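Long-range contacts in Oxidored_FMN domain-containing protein ([Pseudomonas] geniculata N1, PDB 6L6J), which probably acts as a 6-hydroxypseudooxynicotine amine oxidase, carrying FMN, a [4Fe-4S] cluster and ADP in a single chain: residues Tyr25-Ala30 / Gly318-Ser323; Pro322-Pro327 / Ile360-Asn365; His372-His377 / Ala656-Arg661. All blocks are in the same frame, centred on the assembly; numbering follows the deposited sequence.

Followed from the N terminus, the three contacts come in series, and none encloses or crosses another. Contact 1 closes the longest loop, joining the first strand of the eight-stranded barrel to the last across 287 residues. Contact 2 starts where contact 1 stops, shares Pro322 and Ser323 with it, and spans 32 residues that include three of the four cluster cysteines. His29 CE1 touches Ile324 CD1 at 3.5 Å, joining the two. Contact 3 then ties the linker after the cluster to helix 653-666, across 278 residues containing the Rossmann-like regions; a probable hydrogen bond from Thr657 OG1 to Thr363 O (2.8 Å) connects it to contact 2.

Contact 1. Residues Tyr25-Ala30 / Gly318-Ser323; sequences YVVPHA and GAARPS. With FMN (flavin mononucleotide), chain B; SF4 (iron/sulfur cluster), chain C.
Tyr25 pairs in parallel with Gly318: its O accepts the N-H of Ala319 at 3.0 Å, while its phenol OH is hydrogen-bonded to Tyr168. Val26, level with Ala319, sends CG1 to within 3.7 Å of Ser323 OG on the following helix. Val27 adds the second backbone bond, its N donating to Ala319 O at 2.9 Å, and its CG2 rests on Ala320 CB. Pro28 turns to the cofactor, its O receiving the ribityl O2' of FMN. His29 lays CB against Ala320 CB at 3.8 Å and reaches Ser323 OG through a water bound to its NE2. Ala30 lies beside flavin N5. Across from these residues, Ala320 N points almost straight at phosphate O2P (2.9 Å, 177°). Bent at CG-CD (chi3 -52°), Arg321 presents its guanidinium edge, NE bonding O3P at 2.7 Å and NH2 bonding O1P at 2.9 Å; NH1 goes to Asn348 and Gly268. A methionine in its place would probably leave O1P and O3P without these side-chain donors, and the phosphate's charge less well balanced. The parallel pairing of first and last strands closes a TIM barrel, and the loop and helix start after the last strand hold the FMN phosphate.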
loop_
_atom_site.group_PDB
_atom_site.type_symbol
_atom_site.label_atom_id
_atom_site.label_comp_id
_atom_site.label_asym_id
_atom_site.label_seq_id
_atom_site.Cartn_x
_atom_site.Cartn_y
_atom_site.Cartn_z
ATOM N N TYR A 25 -2.744 17.443 2.245
ATOM C CA TYR A 25 -3.171 16.948 3.571
ATOM C C TYR A 25 -2.871 15.460 3.656
ATOM O O TYR A 25 -3.357 14.737 2.824
ATOM C CB TYR A 25 -4.659 17.235 3.748
ATOM C CG TYR A 25 -5.233 16.958 5.112
ATOM C CD1 TYR A 25 -5.441 15.671 5.562
ATOM C CD2 TYR A 25 -5.635 17.994 5.924
ATOM C CE1 TYR A 25 -6.022 15.414 6.793
ATOM C CE2 TYR A 25 -6.218 17.763 7.154
ATOM C CZ TYR A 25 -6.430 16.471 7.586
ATOM O OH TYR A 25 -7.032 16.275 8.789
ATOM N N VAL A 26 -2.108 15.028 4.650
ATOM C CA VAL A 26 -1.749 13.590 4.799
ATOM C C VAL A 26 -2.737 12.975 5.783
ATOM O O VAL A 26 -2.692 13.333 6.985
ATOM C CB VAL A 26 -0.289 13.385 5.238
ATOM C CG1 VAL A 26 0.018 11.902 5.427
ATOM C CG2 VAL A 26 0.675 14.028 4.254
ATOM N N VAL A 27 -3.589 12.093 5.274
ATOM C CA VAL A 27 -4.701 11.469 6.043
ATOM C C VAL A 27 -4.101 10.388 6.934
ATOM O O VAL A 27 -2.998 9.912 6.674
ATOM C CB VAL A 27 -5.799 10.927 5.116
ATOM C CG1 VAL A 27 -6.650 12.059 4.577
ATOM C CG2 VAL A 27 -5.235 10.089 3.968
ATOM N N PRO A 28 -4.782 10.009 8.035
ATOM C CA PRO A 28 -4.267 8.995 8.946
ATOM C C PRO A 28 -3.978 7.713 8.159
ATOM O O PRO A 28 -4.848 7.258 7.447
ATOM C CB PRO A 28 -5.385 8.731 9.972
ATOM C CG PRO A 28 -6.378 9.849 9.792
ATOM C CD PRO A 28 -6.098 10.522 8.453
ATOM N N HIS A 29 -2.764 7.193 8.282
ATOM C CA HIS A 29 -2.366 5.895 7.696
ATOM C C HIS A 29 -1.296 5.262 8.589
ATOM O O HIS A 29 -0.258 5.965 8.875
ATOM C CB HIS A 29 -1.955 6.068 6.228
ATOM C CG HIS A 29 -0.513 6.373 6.027
ATOM N ND1 HIS A 29 0.459 5.428 6.251
ATOM C CD2 HIS A 29 0.113 7.491 5.601
ATOM C CE1 HIS A 29 1.639 5.955 5.994
ATOM N NE2 HIS A 29 1.457 7.219 5.565
ATOM N N ALA A 30 -1.562 4.028 9.042
ATOM C CA ALA A 30 -0.698 3.238 9.949
ATOM C C ALA A 30 0.647 3.011 9.281
ATOM O O ALA A 30 0.681 2.849 8.055
ATOM C CB ALA A 30 -1.340 1.922 10.301
ATOM N N GLY A 318 -6.759 15.157 0.056
ATOM C CA GLY A 318 -6.371 14.082 0.986
ATOM C C GLY A 318 -5.460 13.082 0.303
ATOM O O GLY A 318 -5.789 12.685 -0.826
ATOM N N ALA A 319 -4.371 12.683 0.957
ATOM C CA ALA A 319 -3.466 11.628 0.437
ATOM C C ALA A 319 -2.902 10.774 1.571
ATOM O O ALA A 319 -2.614 11.311 2.645
ATOM C CB ALA A 319 -2.361 12.236 -0.380
ATOM N N ALA A 320 -2.769 9.477 1.314
ATOM C CA ALA A 320 -1.915 8.545 2.094
ATOM C C ALA A 320 -0.845 7.999 1.140
ATOM O O ALA A 320 0.295 8.456 1.229
ATOM C CB ALA A 320 -2.747 7.446 2.748
ATOM N N ARG A 321 -1.233 7.106 0.229
ATOM C CA ARG A 321 -0.274 6.353 -0.625
ATOM C C ARG A 321 0.603 7.325 -1.411
ATOM O O ARG A 321 1.821 7.185 -1.435
ATOM C CB ARG A 321 -0.983 5.332 -1.525
ATOM C CG ARG A 321 -1.239 4.008 -0.820
ATOM C CD ARG A 321 -2.184 3.075 -1.531
ATOM N NE ARG A 321 -3.432 3.740 -1.883
ATOM C CZ ARG A 321 -4.333 3.222 -2.708
ATOM N NH1 ARG A 321 -4.153 2.015 -3.218
ATOM N NH2 ARG A 321 -5.405 3.905 -3.025
ATOM N N PRO A 322 0.039 8.342 -2.077
ATOM C CA PRO A 322 0.864 9.307 -2.816
ATOM C C PRO A 322 1.946 9.963 -1.944
ATOM O O PRO A 322 3.086 10.108 -2.422
ATOM C CB PRO A 322 -0.160 10.324 -3.337
ATOM C CG PRO A 322 -1.430 9.496 -3.452
ATOM C CD PRO A 322 -1.403 8.579 -2.246
ATOM N N SER A 323 1.606 10.294 -0.693
ATOM C CA SER A 323 2.559 10.862 0.290
ATOM C C SER A 323 3.619 9.833 0.723
ATOM O O SER A 323 4.648 10.252 1.273
ATOM C CB SER A 323 1.826 11.445 1.491
ATOM O OG SER A 323 1.195 10.438 2.247
HETATM N N1 FMN B . -6.947 4.971 7.325
HETATM C C2 FMN B . -7.287 5.205 8.633
HETATM O O2 FMN B . -8.325 5.838 8.848
HETATM N N3 FMN B . -6.559 4.830 9.693
HETATM C C4 FMN B . -5.401 4.166 9.530
HETATM O O4 FMN B . -4.736 3.818 10.504
HETATM C C4A FMN B . -4.958 3.837 8.147
HETATM N N5 FMN B . -3.805 3.165 7.915
HETATM C C5A FMN B . -3.407 2.959 6.639
HETATM C C6 FMN B . -2.186 2.336 6.392
HETATM C C7 FMN B . -1.780 2.148 5.087
HETATM C C7M FMN B . -0.511 1.427 4.844
HETATM C C8 FMN B . -2.596 2.624 3.963
HETATM C C8M FMN B . -2.190 2.396 2.537
HETATM C C9 FMN B . -3.797 3.242 4.186
HETATM C C9A FMN B . -4.244 3.446 5.484
HETATM N N10 FMN B . -5.448 4.119 5.735
HETATM C C10 FMN B . -5.813 4.319 7.043
HETATM C "C1'" FMN B . -6.330 4.634 4.639
HETATM C "C2'" FMN B . -5.812 5.960 4.114
HETATM O "O2'" FMN B . -5.965 6.905 5.158
HETATM C "C3'" FMN B . -6.560 6.445 2.909
HETATM O "O3'" FMN B . -7.910 6.718 3.286
HETATM C "C4'" FMN B . -6.552 5.472 1.730
HETATM O "O4'" FMN B . -5.227 4.921 1.547
HETATM C "C5'" FMN B . -7.054 6.142 0.458
HETATM O "O5'" FMN B . -6.177 7.210 0.144
HETATM P P FMN B . -4.953 6.992 -0.894
HETATM O O1P FMN B . -5.591 6.659 -2.223
HETATM O O2P FMN B . -4.261 8.318 -0.848
HETATM O O3P FMN B . -4.132 5.856 -0.313
HETATM FE FE1 SF4 C . 2.788 0.630 -4.032
HETATM FE FE2 SF4 C . 1.774 3.460 -3.705
HETATM FE FE3 SF4 C . 4.417 2.652 -2.572
HETATM FE FE4 SF4 C . 1.855 1.695 -1.290
HETATM S S1 SF4 C . 2.649 3.553 -1.772
HETATM S S2 SF4 C . 3.596 0.746 -2.086
HETATM S S3 SF4 C . 1.005 1.527 -3.210
HETATM S S4 SF4 C . 3.554 2.565 -4.459
HETATM O O HOH W 1 2.581 9.596 4.762
#

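Contact 2. Residues Pro322-Pro327 / Ile360-Asn365; sequences PSIADP and IRCTQN. With SF4 (iron/sulfur cluster), chain C.
The [4Fe-4S] site is walled here by Ile324 and Ala325, from the short helix after the last barrel strand, facing Cys362 in the loop 360-365. Cys362 SG binds one iron, FE3, at 2.0 Å; Cys344, Cys347 and Cys350 complete the set of cluster ligands. Ile324 CG2 packs against Cys362 CB at 3.7 Å and reaches cluster sulfur S1 at 3.6 Å, while its other branch meets Ile360 tip to tip, CD1 to CD1, at 3.6 Å. Ala325 adds a methyl beside the thiolate. With CG anti to the backbone N (chi1 174°), Asn365 extends towards the helix, and its ND2 donates to Ile324 O at 2.8 Å in a nearly straight bond (168°) lying in the amide plane. Its OD1 is taken by Ser367, so both ends of the amide are engaged, which should hold its rotation. Asn365 N also donates to Cys362 SG at 3.4 Å, with a weak bond from Gln364 N; these N-H groups probably stabilise charge on the thiolate. The cysteine spacing, Cys-x2-Cys-x2-Cys-x11-Cys, resembles the motif that binds the cluster in iron-sulfur relatives such as trimethylamine dehydrogenase and 2,4-dienoyl-CoA reductase.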
loop_
_atom_site.group_PDB
_atom_site.type_symbol
_atom_site.label_atom_id
_atom_site.label_comp_id
_atom_site.label_asym_id
_atom_site.label_seq_id
_atom_site.Cartn_x
_atom_site.Cartn_y
_atom_site.Cartn_z
ATOM N N PRO A 322 0.039 8.342 -2.077
ATOM C CA PRO A 322 0.864 9.307 -2.816
ATOM C C PRO A 322 1.946 9.963 -1.944
ATOM O O PRO A 322 3.086 10.108 -2.422
ATOM C CB PRO A 322 -0.160 10.324 -3.337
ATOM C CG PRO A 322 -1.430 9.496 -3.452
ATOM C CD PRO A 322 -1.403 8.579 -2.246
ATOM N N SER A 323 1.606 10.294 -0.693
ATOM C CA SER A 323 2.559 10.862 0.290
ATOM C C SER A 323 3.619 9.833 0.723
ATOM O O SER A 323 4.648 10.252 1.273
ATOM C CB SER A 323 1.826 11.445 1.491
ATOM O OG SER A 323 1.195 10.438 2.247
ATOM N N ILE A 324 3.342 8.538 0.595
ATOM C CA ILE A 324 4.273 7.435 0.968
ATOM C C ILE A 324 5.323 7.341 -0.135
ATOM O O ILE A 324 6.522 7.341 0.184
ATOM C CB ILE A 324 3.503 6.115 1.173
ATOM C CG1 ILE A 324 2.735 6.111 2.504
ATOM C CG2 ILE A 324 4.423 4.901 1.061
ATOM C CD1 ILE A 324 1.744 4.955 2.662
ATOM N N ALA A 325 4.850 7.304 -1.377
ATOM C CA ALA A 325 5.619 7.189 -2.643
ATOM C C ALA A 325 6.419 8.466 -2.890
ATOM O O ALA A 325 7.538 8.333 -3.392
ATOM C CB ALA A 325 4.675 6.926 -3.798
ATOM N N ASP A 326 5.840 9.647 -2.620
ATOM C CA ASP A 326 6.549 10.947 -2.771
ATOM C C ASP A 326 6.222 11.878 -1.603
ATOM O O ASP A 326 5.417 12.809 -1.708
ATOM C CB ASP A 326 6.300 11.626 -4.127
ATOM C CG ASP A 326 7.480 12.494 -4.531
ATOM O OD1 ASP A 326 8.265 12.841 -3.652
ATOM O OD2 ASP A 326 7.633 12.757 -5.728
ATOM N N PRO A 327 6.903 11.680 -0.459
ATOM C CA PRO A 327 6.864 12.645 0.633
ATOM C C PRO A 327 7.076 14.088 0.151
ATOM O O PRO A 327 6.679 14.969 0.861
ATOM C CB PRO A 327 8.015 12.238 1.565
ATOM C CG PRO A 327 8.646 10.995 0.951
ATOM C CD PRO A 327 7.721 10.503 -0.142
ATOM N N ILE A 360 6.168 -0.589 7.619
ATOM C CA ILE A 360 5.687 -0.202 6.253
ATOM C C ILE A 360 6.869 -0.139 5.272
ATOM O O ILE A 360 7.980 0.167 5.694
ATOM C CB ILE A 360 4.917 1.134 6.307
ATOM C CG1 ILE A 360 4.289 1.502 4.952
ATOM C CG2 ILE A 360 5.807 2.257 6.814
ATOM C CD1 ILE A 360 3.313 2.655 5.017
ATOM N N ARG A 361 6.621 -0.450 4.004
ATOM C CA ARG A 361 7.581 -0.262 2.880
ATOM C C ARG A 361 6.808 0.270 1.669
ATOM O O ARG A 361 5.573 0.185 1.695
ATOM C CB ARG A 361 8.279 -1.575 2.501
ATOM C CG ARG A 361 7.429 -2.500 1.636
ATOM C CD ARG A 361 7.926 -3.925 1.671
ATOM N NE ARG A 361 9.233 -4.052 1.035
ATOM C CZ ARG A 361 9.958 -5.165 1.033
ATOM N NH1 ARG A 361 9.508 -6.246 1.654
ATOM N NH2 ARG A 361 11.137 -5.187 0.427
ATOM N N CYS A 362 7.518 0.725 0.636
ATOM C CA CYS A 362 6.937 1.245 -0.635
ATOM C C CYS A 362 7.754 0.748 -1.832
ATOM O O CYS A 362 8.986 0.873 -1.827
ATOM C CB CYS A 362 6.884 2.767 -0.654
ATOM S SG CYS A 362 6.212 3.457 -2.188
ATOM N N THR A 363 7.073 0.199 -2.834
ATOM C CA THR A 363 7.707 -0.282 -4.089
ATOM C C THR A 363 8.470 0.873 -4.774
ATOM O O THR A 363 9.603 0.615 -5.347
ATOM C CB THR A 363 6.642 -0.879 -5.005
ATOM O OG1 THR A 363 5.922 -1.788 -4.173
ATOM C CG2 THR A 363 7.243 -1.531 -6.235
ATOM N N GLN A 364 7.870 2.078 -4.753
ATOM C CA GLN A 364 8.369 3.235 -5.541
ATOM C C GLN A 364 9.466 3.938 -4.744
ATOM O O GLN A 364 10.493 4.287 -5.345
ATOM C CB GLN A 364 7.255 4.225 -5.883
ATOM C CG GLN A 364 6.454 3.920 -7.141
ATOM C CD GLN A 364 7.252 4.134 -8.401
ATOM O OE1 GLN A 364 8.294 3.507 -8.604
ATOM N NE2 GLN A 364 6.760 5.010 -9.273
ATOM N N ASN A 365 9.265 4.070 -3.438
ATOM C CA ASN A 365 10.135 4.862 -2.533
ATOM C C ASN A 365 10.755 3.932 -1.491
ATOM O O ASN A 365 10.246 3.840 -0.378
ATOM C CB ASN A 365 9.320 6.017 -1.935
ATOM C CG ASN A 365 10.055 6.821 -0.889
ATOM O OD1 ASN A 365 11.298 6.876 -0.881
ATOM N ND2 ASN A 365 9.286 7.408 0.018
HETATM FE FE1 SF4 C . 2.788 0.630 -4.032
HETATM FE FE2 SF4 C . 1.774 3.460 -3.705
HETATM FE FE3 SF4 C . 4.417 2.652 -2.572
HETATM FE FE4 SF4 C . 1.855 1.695 -1.290
HETATM S S1 SF4 C . 2.649 3.553 -1.772
HETATM S S2 SF4 C . 3.596 0.746 -2.086
HETATM S S3 SF4 C . 1.005 1.527 -3.210
HETATM S S4 SF4 C . 3.554 2.565 -4.459
#

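Contact 3. Residues His372-His377 / Ala656-Arg661; sequences HVSGWH and ATYDGR
Trp376 lies across Tyr658 and Arg661, bringing the linker that follows the cluster loop onto helix 653-666. That helix comes after the outermost strand, 641-643, of the five-stranded parallel sheet of the Rossmann-like, ADP-binding domain, and Ala656 on it touches the nucleotide. Arg661 can be followed outwards. Its CB sits 4.1 Å from Trp376 CZ3, near the rim of the indole. CG, placed anti to the backbone N (chi1 -173°), comes over the six-membered ring, 3.8 Å from the centroid and 11° off the normal, which qualifies as a CH-pi contact. Bends at chi2 and chi3 then carry the chain past the indole, in the opposite direction to the tryptophan side chain. At the tip, NH1 forms a salt bridge with Glu402 on helix 398-410, while NH2 passes His377 O obliquely at 3.9 Å, a distance that indicates packing alone. The guanidinium thus has its acidic partner outside the contact, and the aliphatic part covers one face of the indole. On the opposite face lies Ser374 CB, 3.7 Å above the plane; the serine hydroxyl itself bonds to Glu370. Trp376 CH2 stands over one face of the Tyr658 ring, 3.5 Å above its plane and toward the rim. This aromatic pair is oblique, with planes inclined at 45° and centroids 5.0 Å apart, and Trp376 CZ3 lies 3.4 Å from Tyr658 CE2.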
loop_
_atom_site.group_PDB
_atom_site.type_symbol
_atom_site.label_atom_id
_atom_site.label_comp_id
_atom_site.label_asym_id
_atom_site.label_seq_id
_atom_site.Cartn_x
_atom_site.Cartn_y
_atom_site.Cartn_z
ATOM N N HIS A 372 14.736 6.061 9.613
ATOM C CA HIS A 372 15.513 5.863 10.869
ATOM C C HIS A 372 16.360 4.593 10.780
ATOM O O HIS A 372 17.537 4.706 11.082
ATOM C CB HIS A 372 14.613 5.803 12.106
ATOM C CG HIS A 372 15.377 5.427 13.326
ATOM N ND1 HIS A 372 16.107 6.352 14.058
ATOM C CD2 HIS A 372 15.592 4.219 13.914
ATOM C CE1 HIS A 372 16.703 5.736 15.073
ATOM N NE2 HIS A 372 16.405 4.424 15.008
ATOM N N VAL A 373 15.780 3.445 10.413
ATOM C CA VAL A 373 16.437 2.100 10.475
ATOM C C VAL A 373 17.729 2.112 9.643
ATOM O O VAL A 373 18.750 1.535 10.076
ATOM C CB VAL A 373 15.508 0.961 10.000
ATOM C CG1 VAL A 373 16.288 -0.290 9.627
ATOM C CG2 VAL A 373 14.439 0.605 11.029
ATOM N N SER A 374 17.694 2.742 8.480
ATOM C CA SER A 374 18.796 2.685 7.493
ATOM C C SER A 374 19.446 4.061 7.274
ATOM O O SER A 374 20.512 4.084 6.634
ATOM C CB SER A 374 18.283 2.091 6.207
ATOM O OG SER A 374 17.866 0.745 6.393
ATOM N N GLY A 375 18.849 5.153 7.775
ATOM C CA GLY A 375 19.235 6.549 7.449
ATOM C C GLY A 375 18.979 6.951 5.990
ATOM O O GLY A 375 19.719 7.806 5.486
ATOM N N TRP A 376 17.962 6.379 5.325
ATOM C CA TRP A 376 17.602 6.668 3.906
ATOM C C TRP A 376 16.620 7.833 3.835
ATOM O O TRP A 376 15.557 7.769 4.488
ATOM C CB TRP A 376 17.000 5.447 3.213
ATOM C CG TRP A 376 17.978 4.334 3.009
ATOM C CD1 TRP A 376 19.316 4.357 3.263
ATOM C CD2 TRP A 376 17.700 3.029 2.476
ATOM N NE1 TRP A 376 19.882 3.155 2.944
ATOM C CE2 TRP A 376 18.919 2.318 2.465
ATOM C CE3 TRP A 376 16.542 2.386 2.030
ATOM C CZ2 TRP A 376 19.017 1.011 1.987
ATOM C CZ3 TRP A 376 16.634 1.086 1.586
ATOM C CH2 TRP A 376 17.858 0.417 1.549
ATOM N N HIS A 377 16.956 8.837 3.031
ATOM C CA HIS A 377 16.087 10.007 2.759
ATOM C C HIS A 377 15.387 9.811 1.414
ATOM O O HIS A 377 15.897 9.155 0.512
ATOM C CB HIS A 377 16.897 11.311 2.900
ATOM C CG HIS A 377 17.494 11.453 4.266
ATOM N ND1 HIS A 377 16.729 11.316 5.435
ATOM C CD2 HIS A 377 18.764 11.685 4.672
ATOM C CE1 HIS A 377 17.507 11.481 6.489
ATOM N NE2 HIS A 377 18.759 11.714 6.046
ATOM N N ALA A 656 13.255 -5.588 -5.412
ATOM C CA ALA A 656 14.192 -5.180 -6.486
ATOM C C ALA A 656 14.602 -3.727 -6.237
ATOM O O ALA A 656 15.815 -3.420 -6.401
ATOM C CB ALA A 656 13.572 -5.368 -7.852
ATOM N N THR A 657 13.639 -2.884 -5.826
ATOM C CA THR A 657 13.889 -1.443 -5.567
ATOM C C THR A 657 14.699 -1.300 -4.267
ATOM O O THR A 657 15.667 -0.519 -4.262
ATOM C CB THR A 657 12.598 -0.622 -5.602
ATOM O OG1 THR A 657 11.712 -1.050 -4.573
ATOM C CG2 THR A 657 11.917 -0.706 -6.949
ATOM N N TYR A 658 14.347 -2.056 -3.223
ATOM C CA TYR A 658 15.110 -2.107 -1.955
ATOM C C TYR A 658 16.563 -2.497 -2.251
ATOM O O TYR A 658 17.453 -1.759 -1.816
ATOM C CB TYR A 658 14.489 -3.035 -0.911
ATOM C CG TYR A 658 15.201 -2.955 0.416
ATOM C CD1 TYR A 658 16.316 -3.749 0.673
ATOM C CD2 TYR A 658 14.806 -2.059 1.390
ATOM C CE1 TYR A 658 17.000 -3.682 1.874
ATOM C CE2 TYR A 658 15.484 -1.974 2.597
ATOM C CZ TYR A 658 16.588 -2.780 2.834
ATOM O OH TYR A 658 17.249 -2.717 4.024
ATOM N N ASP A 659 16.809 -3.614 -2.922
ATOM C CA ASP A 659 18.204 -4.039 -3.232
ATOM C C ASP A 659 18.918 -2.896 -3.959
ATOM O O ASP A 659 20.065 -2.566 -3.571
ATOM C CB ASP A 659 18.264 -5.314 -4.075
ATOM C CG ASP A 659 18.061 -6.605 -3.308
ATOM O OD1 ASP A 659 17.891 -6.553 -2.078
ATOM O OD2 ASP A 659 18.069 -7.668 -3.961
ATOM N N GLY A 660 18.270 -2.316 -4.973
ATOM C CA GLY A 660 18.838 -1.244 -5.814
ATOM C C GLY A 660 19.329 -0.077 -4.975
ATOM O O GLY A 660 20.470 0.354 -5.183
ATOM N N ARG A 661 18.475 0.426 -4.079
ATOM C CA ARG A 661 18.768 1.556 -3.164
ATOM C C ARG A 661 19.933 1.169 -2.255
ATOM O O ARG A 661 20.872 1.987 -2.143
ATOM C CB ARG A 661 17.542 1.925 -2.321
ATOM C CG ARG A 661 17.740 3.184 -1.479
ATOM C CD ARG A 661 17.869 4.455 -2.312
ATOM N NE ARG A 661 16.809 5.400 -1.978
ATOM C CZ ARG A 661 15.882 5.875 -2.811
ATOM N NH1 ARG A 661 15.867 5.486 -4.077
ATOM N NH2 ARG A 661 14.962 6.731 -2.368
#